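Local coordinates for A rubisco-like protein (Burkholderia fungorum, PDB 3NWR) that is of unestablished reaction but is built like the RuBisCO large subunit, and is probably a lyase or other enolate-handling enzyme, at residues D13-D18 / A112-N117; D32-E37 / A92-S97; L132-S137 / Y304-R309; S268-L273 / S311-M316. All blocks are in the same frame, centred on the assembly; numbering follows the deposited sequence.

Interaction 1 of 4, residues D13-D18 / A112-N117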
loop_
_atom_site.group_PDB
_atom_site.type_symbol
_atom_site.label_atom_id
_atom_site.label_comp_id
_atom_site.label_asym_id
_atom_site.label_seq_id
_atom_site.Cartn_x
_atom_site.Cartn_y
_atom_site.Cartn_z
ATOM N N ASP A 13 6.993 -5.790 26.472
ATOM C CA ASP A 13 7.412 -6.850 25.555
ATOM C C ASP A 13 6.346 -7.152 24.502
ATOM O O ASP A 13 6.468 -8.116 23.738
ATOM C CB ASP A 13 7.765 -8.130 26.327
ATOM C CG ASP A 13 8.948 -7.940 27.262
ATOM O OD1 ASP A 13 8.895 -8.450 28.402
ATOM O OD2 ASP A 13 9.925 -7.275 26.860
ATOM N N THR A 14 5.299 -6.332 24.467
ATOM C CA THR A 14 4.217 -6.532 23.503
ATOM C C THR A 14 3.793 -5.219 22.869
ATOM O O THR A 14 4.117 -4.146 23.359
ATOM C CB THR A 14 2.957 -7.136 24.154
ATOM O OG1 THR A 14 2.393 -6.192 25.077
ATOM C CG2 THR A 14 3.279 -8.427 24.879
ATOM N N LEU A 15 3.069 -5.320 21.762
ATOM C CA LEU A 15 2.273 -4.201 21.285
ATOM C C LEU A 15 0.829 -4.680 21.181
ATOM O O LEU A 15 0.555 -5.883 21.201
ATOM C CB LEU A 15 2.789 -3.669 19.939
ATOM C CG LEU A 15 2.757 -4.643 18.760
ATOM C CD1 LEU A 15 1.362 -4.735 18.129
ATOM C CD2 LEU A 15 3.794 -4.217 17.724
ATOM N N GLU A 16 -0.099 -3.740 21.083
ATOM C CA GLU A 16 -1.499 -4.088 20.936
ATOM C C GLU A 16 -2.102 -3.498 19.665
ATOM O O GLU A 16 -1.729 -2.411 19.224
ATOM C CB GLU A 16 -2.295 -3.653 22.159
ATOM C CG GLU A 16 -1.875 -4.417 23.401
ATOM C CD GLU A 16 -2.606 -3.978 24.645
ATOM O OE1 GLU A 16 -3.519 -3.123 24.548
ATOM O OE2 GLU A 16 -2.261 -4.499 25.725
ATOM N N ALA A 17 -3.040 -4.240 19.089
ATOM C CA ALA A 17 -3.725 -3.808 17.883
ATOM C C ALA A 17 -5.218 -4.043 18.057
ATOM O O ALA A 17 -5.629 -5.135 18.447
ATOM C CB ALA A 17 -3.198 -4.583 16.682
ATOM N N ASP A 18 -6.021 -3.023 17.770
ATOM C CA ASP A 18 -7.478 -3.127 17.873
ATOM C C ASP A 18 -8.072 -3.286 16.482
ATOM O O ASP A 18 -7.641 -2.606 15.544
ATOM C CB ASP A 18 -8.077 -1.864 18.505
ATOM C CG ASP A 18 -7.730 -1.708 19.977
ATOM O OD1 ASP A 18 -7.165 -2.640 20.578
ATOM O OD2 ASP A 18 -8.041 -0.635 20.531
ATOM N N ALA A 112 3.106 -6.307 8.014
ATOM C CA ALA A 112 2.697 -7.635 7.560
ATOM C C ALA A 112 2.026 -8.402 8.690
ATOM O O ALA A 112 1.220 -9.302 8.449
ATOM C CB ALA A 112 3.907 -8.413 7.046
ATOM N N THR A 113 2.387 -8.050 9.922
ATOM C CA THR A 113 1.912 -8.774 11.098
ATOM C C THR A 113 0.552 -8.264 11.559
ATOM O O THR A 113 -0.371 -9.054 11.760
ATOM C CB THR A 113 2.927 -8.671 12.253
ATOM O OG1 THR A 113 4.182 -9.225 11.838
ATOM C CG2 THR A 113 2.425 -9.448 13.475
ATOM N N VAL A 114 0.421 -6.950 11.728
ATOM C CA VAL A 114 -0.834 -6.378 12.228
ATOM C C VAL A 114 -1.867 -6.123 11.147
ATOM O O VAL A 114 -3.037 -5.895 11.450
ATOM C CB VAL A 114 -0.606 -5.081 13.026
ATOM C CG1 VAL A 114 0.278 -5.366 14.244
ATOM C CG2 VAL A 114 -0.007 -3.989 12.138
ATOM N N ALA A 115 -1.455 -6.148 9.889
ATOM C CA ALA A 115 -2.442 -6.002 8.830
ATOM C C ALA A 115 -2.394 -7.258 7.948
ATOM O O ALA A 115 -3.199 -8.179 8.114
ATOM C CB ALA A 115 -2.217 -4.700 8.059
ATOM N N GLY A 116 -1.426 -7.309 7.052
ATOM C CA GLY A 116 -1.167 -8.477 6.225
ATOM C C GLY A 116 -2.339 -9.310 5.731
ATOM O O GLY A 116 -3.324 -8.774 5.222
ATOM N N ASN A 117 -2.208 -10.628 5.876
ATOM C CA ASN A 117 -3.180 -11.592 5.361
ATOM C C ASN A 117 -4.502 -11.604 6.136
ATOM O O ASN A 117 -5.432 -12.289 5.730
ATOM C CB ASN A 117 -2.589 -13.017 5.364
ATOM C CG ASN A 117 -1.840 -13.380 4.073
ATOM O OD1 ASN A 117 -1.715 -12.578 3.143
ATOM N ND2 ASN A 117 -1.352 -14.626 4.018
#
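V114 puts its CG1 methyl against the helix-covered face of strand 14-23, where it overlaps L15 and A17, two residues on the same side of that strand. This is the alpha/beta N-terminal domain of the RuBisCO large-chain family, an antiparallel sheet of four strands with helices packed against it, and V114 lies in the C-terminal turn of helix 107-114. The touch is purely apolar and small, 84 Å² in all. L15 CD1 lies 4.1 Å from V114 CG1, the two side chains slanting past each other, and A17 CB sits 4.3 Å from the same methyl, so one branch of the valine serves both partners. L15 reaches it with CG placed between its own backbone N and carbonyl carbon (chi1 62°). E16, between them in sequence, points away from the helix and forms a salt bridge with R133 on the neighbouring strand. L129 of strand 126-133 touches both A17 and V114, and L15 also packs on I103 and L134, so the methyl contact is part of a wider buried layer between helix and sheet. Two residues on, G116 breaks the helical geometry with a positive phi of 36°, a value that favours glycine. The V114 carbonyl oxygen itself is hydrogen-bonded to the hydroxyl of Y19, further along strand 14-23.

Interaction 2 of 4, residues D32-E37 / A92-S97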
loop_
_atom_site.group_PDB
_atom_site.type_symbol
_atom_site.label_atom_id
_atom_site.label_comp_id
_atom_site.label_asym_id
_atom_site.label_seq_id
_atom_site.Cartn_x
_atom_site.Cartn_y
_atom_site.Cartn_z
ATOM N N ASP A 32 -9.231 -15.527 17.631
ATOM C CA ASP A 32 -8.063 -16.342 17.928
ATOM C C ASP A 32 -7.436 -16.943 16.668
ATOM O O ASP A 32 -6.224 -17.159 16.615
ATOM C CB ASP A 32 -8.359 -17.422 18.963
ATOM C CG ASP A 32 -7.090 -18.058 19.497
ATOM O OD1 ASP A 32 -6.301 -17.350 20.167
ATOM O OD2 ASP A 32 -6.878 -19.255 19.232
ATOM N N VAL A 33 -8.256 -17.214 15.655
ATOM C CA VAL A 33 -7.724 -17.572 14.345
ATOM C C VAL A 33 -6.799 -16.451 13.862
ATOM O O VAL A 33 -5.678 -16.708 13.423
ATOM C CB VAL A 33 -8.835 -17.809 13.315
ATOM C CG1 VAL A 33 -8.254 -17.821 11.902
ATOM C CG2 VAL A 33 -9.557 -19.120 13.604
ATOM N N MET A 34 -7.264 -15.208 13.966
ATOM C CA MET A 34 -6.441 -14.056 13.598
ATOM C C MET A 34 -5.134 -14.012 14.380
ATOM O O MET A 34 -4.056 -13.836 13.808
ATOM C CB MET A 34 -7.217 -12.753 13.813
ATOM C CG MET A 34 -8.470 -12.672 12.986
ATOM S SD MET A 34 -9.445 -11.210 13.398
ATOM C CE MET A 34 -8.236 -9.947 12.972
ATOM N N ALA A 35 -5.231 -14.173 15.696
ATOM C CA ALA A 35 -4.054 -14.140 16.555
ATOM C C ALA A 35 -3.056 -15.226 16.162
ATOM O O ALA A 35 -1.846 -14.981 16.080
ATOM C CB ALA A 35 -4.466 -14.300 18.017
ATOM N N GLY A 36 -3.566 -16.427 15.914
ATOM C CA GLY A 36 -2.714 -17.552 15.574
ATOM C C GLY A 36 -2.069 -17.391 14.215
ATOM O O GLY A 36 -0.865 -17.616 14.056
ATOM N N GLU A 37 -2.869 -16.999 13.230
ATOM C CA GLU A 37 -2.366 -16.875 11.868
ATOM C C GLU A 37 -1.280 -15.816 11.744
ATOM O O GLU A 37 -0.356 -15.967 10.945
ATOM C CB GLU A 37 -3.508 -16.578 10.899
ATOM C CG GLU A 37 -4.394 -17.782 10.663
ATOM C CD GLU A 37 -3.617 -18.930 10.055
ATOM O OE1 GLU A 37 -3.155 -18.776 8.903
ATOM O OE2 GLU A 37 -3.451 -19.969 10.733
ATOM N N ALA A 92 -17.690 -7.396 15.982
ATOM C CA ALA A 92 -17.033 -7.242 17.268
ATOM C C ALA A 92 -15.797 -6.367 17.174
ATOM O O ALA A 92 -15.110 -6.360 16.148
ATOM C CB ALA A 92 -16.662 -8.599 17.844
ATOM N N ARG A 93 -15.529 -5.626 18.244
ATOM C CA ARG A 93 -14.253 -4.941 18.406
ATOM C C ARG A 93 -13.353 -5.868 19.198
ATOM O O ARG A 93 -13.767 -6.405 20.226
ATOM C CB ARG A 93 -14.409 -3.612 19.156
ATOM C CG ARG A 93 -13.113 -2.791 19.172
ATOM C CD ARG A 93 -13.226 -1.476 19.935
ATOM N NE ARG A 93 -11.933 -0.793 19.984
ATOM C CZ ARG A 93 -11.649 0.332 19.334
ATOM N NH1 ARG A 93 -12.577 0.926 18.595
ATOM N NH2 ARG A 93 -10.440 0.874 19.436
ATOM N N ILE A 94 -12.132 -6.075 18.720
ATOM C CA ILE A 94 -11.218 -6.971 19.414
ATOM C C ILE A 94 -9.866 -6.305 19.608
ATOM O O ILE A 94 -9.512 -5.374 18.886
ATOM C CB ILE A 94 -11.036 -8.298 18.662
ATOM C CG1 ILE A 94 -10.277 -8.073 17.350
ATOM C CG2 ILE A 94 -12.397 -8.967 18.418
ATOM C CD1 ILE A 94 -9.899 -9.353 16.651
ATOM N N THR A 95 -9.124 -6.769 20.606
ATOM C CA THR A 95 -7.755 -6.320 20.796
ATOM C C THR A 95 -6.851 -7.533 20.787
ATOM O O THR A 95 -7.103 -8.501 21.513
ATOM C CB THR A 95 -7.569 -5.581 22.138
ATOM O OG1 THR A 95 -8.350 -4.382 22.144
ATOM C CG2 THR A 95 -6.104 -5.226 22.348
ATOM N N LEU A 96 -5.809 -7.490 19.956
ATOM C CA LEU A 96 -4.778 -8.521 19.955
ATOM C C LEU A 96 -3.501 -8.005 20.604
ATOM O O LEU A 96 -3.161 -6.829 20.482
ATOM C CB LEU A 96 -4.464 -9.001 18.534
ATOM C CG LEU A 96 -5.628 -9.579 17.739
ATOM C CD1 LEU A 96 -5.118 -10.141 16.412
ATOM C CD2 LEU A 96 -6.340 -10.645 18.537
ATOM N N SER A 97 -2.800 -8.899 21.296
ATOM C CA SER A 97 -1.500 -8.594 21.877
ATOM C C SER A 97 -0.433 -9.405 21.153
ATOM O O SER A 97 -0.531 -10.628 21.076
ATOM C CB SER A 97 -1.493 -8.945 23.369
ATOM O OG SER A 97 -0.236 -8.663 23.964
#
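M34 runs out extended and then bends at chi3 (61°), which carries its thioether end across to I94, while I94 swings CG1 between its backbone N and carbonyl carbon (chi1 68°) to meet it. The two belong to a helix laid on the antiparallel sheet of the RuBisCO-type N-terminal domain: helix 27-37 rests on strand 89-99, and the short segments run nearly the same way, 26° apart, with axes 9.4 Å from each other. At one end of the contact M34 SD approaches I94 CD1 to 3.8 Å, and M34 CE lies 4.1 Å from I94 CD1, so the sulfur and its methyl both lie against a single methyl of the isoleucine. Two residues along the strand, L96 faces the helix with both of its branches. Its CD1 reaches M34 CB at 4.2 Å. L96 CD1 also touches the backbone N and CA of A35, 4.1 Å from the N. I21 of strand 14-23, L118 and L121 also pack on M34, and Y19 packs on both I94 and L96. The other branch of the leucine finishes the contact, with L96 CD2 lying 4.1 Å from A35 CB.

Interaction 3 of 4, residues L132-S137 / Y304-R309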
loop_
_atom_site.group_PDB
_atom_site.type_symbol
_atom_site.label_atom_id
_atom_site.label_comp_id
_atom_site.label_asym_id
_atom_site.label_seq_id
_atom_site.Cartn_x
_atom_site.Cartn_y
_atom_site.Cartn_z
ATOM N N LEU A 132 -3.253 1.132 17.049
ATOM C CA LEU A 132 -2.073 0.426 17.543
ATOM C C LEU A 132 -1.576 1.109 18.803
ATOM O O LEU A 132 -1.685 2.330 18.942
ATOM C CB LEU A 132 -0.948 0.460 16.510
ATOM C CG LEU A 132 -1.212 -0.317 15.221
ATOM C CD1 LEU A 132 -0.174 0.053 14.161
ATOM C CD2 LEU A 132 -1.191 -1.804 15.497
ATOM N N ARG A 133 -1.017 0.320 19.713
ATOM C CA ARG A 133 -0.350 0.876 20.882
ATOM C C ARG A 133 1.016 0.225 21.039
ATOM O O ARG A 133 1.122 -0.985 21.220
ATOM C CB ARG A 133 -1.189 0.654 22.139
ATOM C CG ARG A 133 -2.424 1.529 22.201
ATOM C CD ARG A 133 -3.265 1.218 23.430
ATOM N NE ARG A 133 -3.812 -0.132 23.368
ATOM C CZ ARG A 133 -4.861 -0.472 22.622
ATOM N NH1 ARG A 133 -5.470 0.441 21.875
ATOM N NH2 ARG A 133 -5.297 -1.724 22.614
ATOM N N LEU A 134 2.057 1.044 20.956
ATOM C CA LEU A 134 3.429 0.569 21.055
ATOM C C LEU A 134 4.102 1.135 22.301
ATOM O O LEU A 134 3.880 2.291 22.654
ATOM C CB LEU A 134 4.223 1.010 19.815
ATOM C CG LEU A 134 4.117 0.149 18.541
ATOM C CD1 LEU A 134 2.688 0.002 18.062
ATOM C CD2 LEU A 134 4.977 0.732 17.423
ATOM N N PRO A 135 4.942 0.326 22.965
ATOM C CA PRO A 135 5.735 0.858 24.081
ATOM C C PRO A 135 6.738 1.871 23.573
ATOM O O PRO A 135 7.230 1.747 22.450
ATOM C CB PRO A 135 6.488 -0.374 24.611
ATOM C CG PRO A 135 5.793 -1.565 24.034
ATOM C CD PRO A 135 5.185 -1.107 22.735
ATOM N N ALA A 136 7.045 2.870 24.396
ATOM C CA ALA A 136 8.028 3.882 24.033
ATOM C C ALA A 136 9.382 3.282 23.658
ATOM O O ALA A 136 10.032 3.736 22.717
ATOM C CB ALA A 136 8.192 4.886 25.177
ATOM N N SER A 137 9.816 2.270 24.403
ATOM C CA SER A 137 11.115 1.653 24.151
ATOM C C SER A 137 11.173 0.977 22.783
ATOM O O SER A 137 12.235 0.876 22.174
ATOM C CB SER A 137 11.466 0.656 25.261
ATOM O OG SER A 137 10.479 -0.359 25.391
ATOM N N TYR A 304 -2.779 3.688 10.766
ATOM C CA TYR A 304 -2.028 4.088 9.579
ATOM C C TYR A 304 -0.924 5.089 9.930
ATOM O O TYR A 304 0.247 4.913 9.550
ATOM C CB TYR A 304 -3.005 4.708 8.580
ATOM C CG TYR A 304 -2.417 5.172 7.264
ATOM C CD1 TYR A 304 -2.025 4.255 6.287
ATOM C CD2 TYR A 304 -2.300 6.533 6.982
ATOM C CE1 TYR A 304 -1.499 4.701 5.066
ATOM C CE2 TYR A 304 -1.789 6.979 5.772
ATOM C CZ TYR A 304 -1.398 6.060 4.823
ATOM O OH TYR A 304 -0.906 6.526 3.626
ATOM N N GLN A 305 -1.296 6.148 10.645
ATOM C CA GLN A 305 -0.347 7.208 10.996
ATOM C C GLN A 305 0.681 6.731 12.021
ATOM O O GLN A 305 1.800 7.228 12.051
ATOM C CB GLN A 305 -1.080 8.473 11.472
ATOM C CG GLN A 305 -1.849 8.320 12.788
ATOM C CD GLN A 305 -1.098 8.867 13.988
ATOM O OE1 GLN A 305 -0.508 9.947 13.930
ATOM N NE2 GLN A 305 -1.152 8.134 15.106
ATOM N N THR A 306 0.310 5.756 12.849
ATOM C CA THR A 306 1.300 5.148 13.737
ATOM C C THR A 306 2.418 4.499 12.921
ATOM O O THR A 306 3.604 4.800 13.121
ATOM C CB THR A 306 0.670 4.106 14.669
ATOM O OG1 THR A 306 -0.269 4.747 15.540
ATOM C CG2 THR A 306 1.747 3.424 15.502
ATOM N N LEU A 307 2.042 3.617 11.992
ATOM C CA LEU A 307 3.035 2.945 11.164
ATOM C C LEU A 307 3.870 3.949 10.386
ATOM O O LEU A 307 5.098 3.859 10.368
ATOM C CB LEU A 307 2.355 1.976 10.207
ATOM C CG LEU A 307 1.612 0.825 10.874
ATOM C CD1 LEU A 307 0.814 0.092 9.813
ATOM C CD2 LEU A 307 2.599 -0.108 11.558
ATOM N N TRP A 308 3.217 4.915 9.749
ATOM C CA TRP A 308 3.972 5.904 8.977
ATOM C C TRP A 308 4.894 6.780 9.822
ATOM O O TRP A 308 5.987 7.124 9.398
ATOM C CB TRP A 308 3.056 6.703 8.026
ATOM C CG TRP A 308 2.850 5.885 6.812
ATOM C CD1 TRP A 308 1.723 5.188 6.439
ATOM C CD2 TRP A 308 3.852 5.571 5.857
ATOM N NE1 TRP A 308 1.974 4.485 5.275
ATOM C CE2 TRP A 308 3.276 4.713 4.902
ATOM C CE3 TRP A 308 5.190 5.959 5.704
ATOM C CZ2 TRP A 308 3.997 4.227 3.806
ATOM C CZ3 TRP A 308 5.897 5.475 4.631
ATOM C CH2 TRP A 308 5.303 4.615 3.695
ATOM N N ARG A 309 4.470 7.117 11.035
ATOM C CA ARG A 309 5.326 7.933 11.882
ATOM C C ARG A 309 6.605 7.192 12.286
ATOM O O ARG A 309 7.635 7.820 12.538
ATOM C CB ARG A 309 4.536 8.445 13.081
ATOM C CG ARG A 309 3.686 9.651 12.704
ATOM C CD ARG A 309 2.645 9.997 13.754
ATOM N NE ARG A 309 3.241 10.440 15.009
ATOM C CZ ARG A 309 2.522 10.853 16.046
ATOM N NH1 ARG A 309 3.126 11.245 17.164
ATOM N NH2 ARG A 309 1.190 10.876 15.958
HETATM O O HOH W 1 -0.137 4.553 18.279
#
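Segment 132-137 leaves strand 126-133 at R133, runs on extended through L134 and enters helix 136-139 with P135 at its N-cap, while 304-309 is the regular C-terminal part of helix 301-309; L132 and T306 are the facing pair, their CA atoms 6.9 Å apart. The contact joins the sheet of the N-terminal domain to a helix of the TIM-barrel catalytic domain. L132 does most of the work. Its CD1 is 3.8 Å from L307 CD2, the two leucines crossing at about a right angle, and it also meets the methyl of T306, L132 CD1 lying 4.1 Å from T306 CG2. L134 CD1 approaches the same methyl more loosely, at 4.4 Å from T306 CG2. T306 keeps its two branches apart: CG2, anti to the backbone N, faces the leucines, whereas OG1 (chi1 -64°) is hydrogen-bonded to the carbonyl oxygen of Q302 one turn earlier in the helix. On the helix, R309 NH2 donates to Q305 OE1 at 2.8 Å, on a lone pair of the amide oxygen, and D349 pairs with the same guanidinium. A single water links the two segments, donating to L132 O at 2.8 Å and to T306 OG1 at 2.7 Å.

Interaction 4 of 4, residues S268-L273 / S311-M316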
loop_
_atom_site.group_PDB
_atom_site.type_symbol
_atom_site.label_atom_id
_atom_site.label_comp_id
_atom_site.label_asym_id
_atom_site.label_seq_id
_atom_site.Cartn_x
_atom_site.Cartn_y
_atom_site.Cartn_z
ATOM N N SER A 268 9.794 0.613 3.550
ATOM C CA SER A 268 11.206 0.271 3.370
ATOM C C SER A 268 11.994 1.417 2.752
ATOM O O SER A 268 13.113 1.731 3.186
ATOM C CB SER A 268 11.336 -0.975 2.481
ATOM O OG SER A 268 10.727 -2.080 3.110
ATOM N N ALA A 269 11.423 2.034 1.726
ATOM C CA ALA A 269 12.087 3.147 1.052
ATOM C C ALA A 269 12.112 4.393 1.922
ATOM O O ALA A 269 13.140 5.075 2.022
ATOM C CB ALA A 269 11.408 3.460 -0.279
ATOM N N ILE A 270 10.981 4.714 2.541
ATOM C CA ILE A 270 10.918 5.962 3.292
ATOM C C ILE A 270 11.816 5.949 4.525
ATOM O O ILE A 270 12.474 6.954 4.822
ATOM C CB ILE A 270 9.469 6.350 3.643
ATOM C CG1 ILE A 270 8.643 6.573 2.367
ATOM C CG2 ILE A 270 9.452 7.585 4.547
ATOM C CD1 ILE A 270 9.170 7.649 1.416
ATOM N N GLN A 271 11.872 4.826 5.237
ATOM C CA GLN A 271 12.745 4.759 6.405
ATOM C C GLN A 271 14.202 4.958 5.984
ATOM O O GLN A 271 14.957 5.673 6.651
ATOM C CB GLN A 271 12.554 3.456 7.191
ATOM C CG GLN A 271 13.411 3.434 8.445
ATOM C CD GLN A 271 13.159 2.251 9.350
ATOM O OE1 GLN A 271 12.316 1.392 9.075
ATOM N NE2 GLN A 271 13.894 2.204 10.453
ATOM N N SER A 272 14.592 4.362 4.860
ATOM C CA SER A 272 15.958 4.533 4.379
ATOM C C SER A 272 16.222 5.981 3.950
ATOM O O SER A 272 17.261 6.547 4.281
ATOM C CB SER A 272 16.261 3.561 3.238
ATOM O OG SER A 272 16.383 2.243 3.748
ATOM N N LEU A 273 15.274 6.581 3.237
ATOM C CA LEU A 273 15.407 7.969 2.802
ATOM C C LEU A 273 15.542 8.879 4.010
ATOM O O LEU A 273 16.336 9.814 4.006
ATOM C CB LEU A 273 14.195 8.391 1.979
ATOM C CG LEU A 273 14.107 9.868 1.592
ATOM C CD1 LEU A 273 15.275 10.254 0.669
ATOM C CD2 LEU A 273 12.770 10.126 0.919
ATOM N N SER A 311 8.450 5.699 10.326
ATOM C CA SER A 311 9.440 5.937 9.268
ATOM C C SER A 311 10.099 7.305 9.384
ATOM O O SER A 311 11.050 7.610 8.661
ATOM C CB SER A 311 8.820 5.797 7.877
ATOM O OG SER A 311 7.973 6.896 7.592
ATOM N N GLY A 312 9.583 8.148 10.272
ATOM C CA GLY A 312 10.221 9.424 10.540
ATOM C C GLY A 312 9.701 10.613 9.752
ATOM O O GLY A 312 10.332 11.678 9.736
ATOM N N VAL A 313 8.548 10.455 9.102
ATOM C CA VAL A 313 7.946 11.582 8.388
ATOM C C VAL A 313 7.647 12.760 9.330
ATOM O O VAL A 313 7.416 12.568 10.525
ATOM C CB VAL A 313 6.669 11.178 7.635
ATOM C CG1 VAL A 313 6.996 10.110 6.591
ATOM C CG2 VAL A 313 5.602 10.676 8.608
ATOM N N ASP A 314 7.634 13.971 8.778
ATOM C CA ASP A 314 7.474 15.181 9.579
ATOM C C ASP A 314 6.068 15.763 9.513
ATOM O O ASP A 314 5.626 16.414 10.459
ATOM C CB ASP A 314 8.465 16.239 9.095
ATOM C CG ASP A 314 9.888 15.879 9.418
ATOM O OD1 ASP A 314 10.186 15.736 10.620
ATOM O OD2 ASP A 314 10.705 15.737 8.479
ATOM N N HIS A 315 5.401 15.567 8.377
ATOM C CA HIS A 315 4.043 16.051 8.152
ATOM C C HIS A 315 3.164 14.900 7.701
ATOM O O HIS A 315 3.617 14.019 6.967
ATOM C CB HIS A 315 3.987 17.063 7.013
ATOM C CG HIS A 315 4.897 18.243 7.157
ATOM N ND1 HIS A 315 5.108 19.126 6.121
ATOM C CD2 HIS A 315 5.630 18.702 8.200
ATOM C CE1 HIS A 315 5.935 20.079 6.521
ATOM N NE2 HIS A 315 6.264 19.846 7.780
ATOM N N MET A 316 1.889 14.930 8.094
ATOM C CA MET A 316 0.898 13.994 7.568
ATOM C C MET A 316 -0.361 14.731 7.140
ATOM O O MET A 316 -0.787 15.678 7.808
ATOM C CB MET A 316 0.511 12.942 8.617
ATOM C CG MET A 316 1.578 11.873 8.873
ATOM S SD MET A 316 1.766 10.649 7.539
ATOM C CE MET A 316 0.316 9.606 7.778
#
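Helix 267-276 presents its side to the chain that leaves helix 301-309, and the two backbones come close, Q271 CA 4.5 Å from S311 CA. I270 carries the side-chain contact through CG2, which stands anti to the backbone N (chi1 -62° sets CG1 beside that N instead). I270 CG2 lies 3.5 Å from S311 OG and 3.8 Å from S311 CB, and it also touches V313 CG1, 4.1 Å away. The other branch, ending in CD1, leads away from the loop. The contact of I270 CG2 with S311 OG is van der Waals; OG is hydrogen-bonded to the carbonyl oxygen of W308, so the polar end of the serine turns back to the preceding helix while its carbon side packs. Next to it Q271 meets the serine mainly with its backbone, Q271 CA sitting 4.0 Å from S311 O, a carbonyl oxygen that is buried here with no hydrogen-bonding partner in the model. G312 follows with phi 94°, which suits glycine and turns the chain towards strand 315-319. R274, on helix 267-276, hydrogen-bonds G312 O and forms a salt bridge with D314, and S268 and S272 are hydrogen-bonded to the second subunit. This is the alpha-to-beta turn of a TIM barrel: the loop feeding strand 315-319 is tucked against helix 267-276, whose own chain continues into the neighbouring parallel strand 280-284.

From the N terminus, strand 14-23 opens interaction 1, which closes only at the end of helix 107-114. Interaction 2, joining helix 27-37 to strand 89-99, is nested inside that loop, and the two meet where strands 14-23 and 89-99 pair in the antiparallel sheet. The edge strand 126-133 then opens interaction 3, in series with both, and R133 pairs with D18. Interaction 3 spans to the catalytic domain, closing on helix 301-309. Interaction 4 starts inside that span and ends beyond it, so the two cross; W308 packs on I270. Together they tie sheet, interdomain seam and barrel.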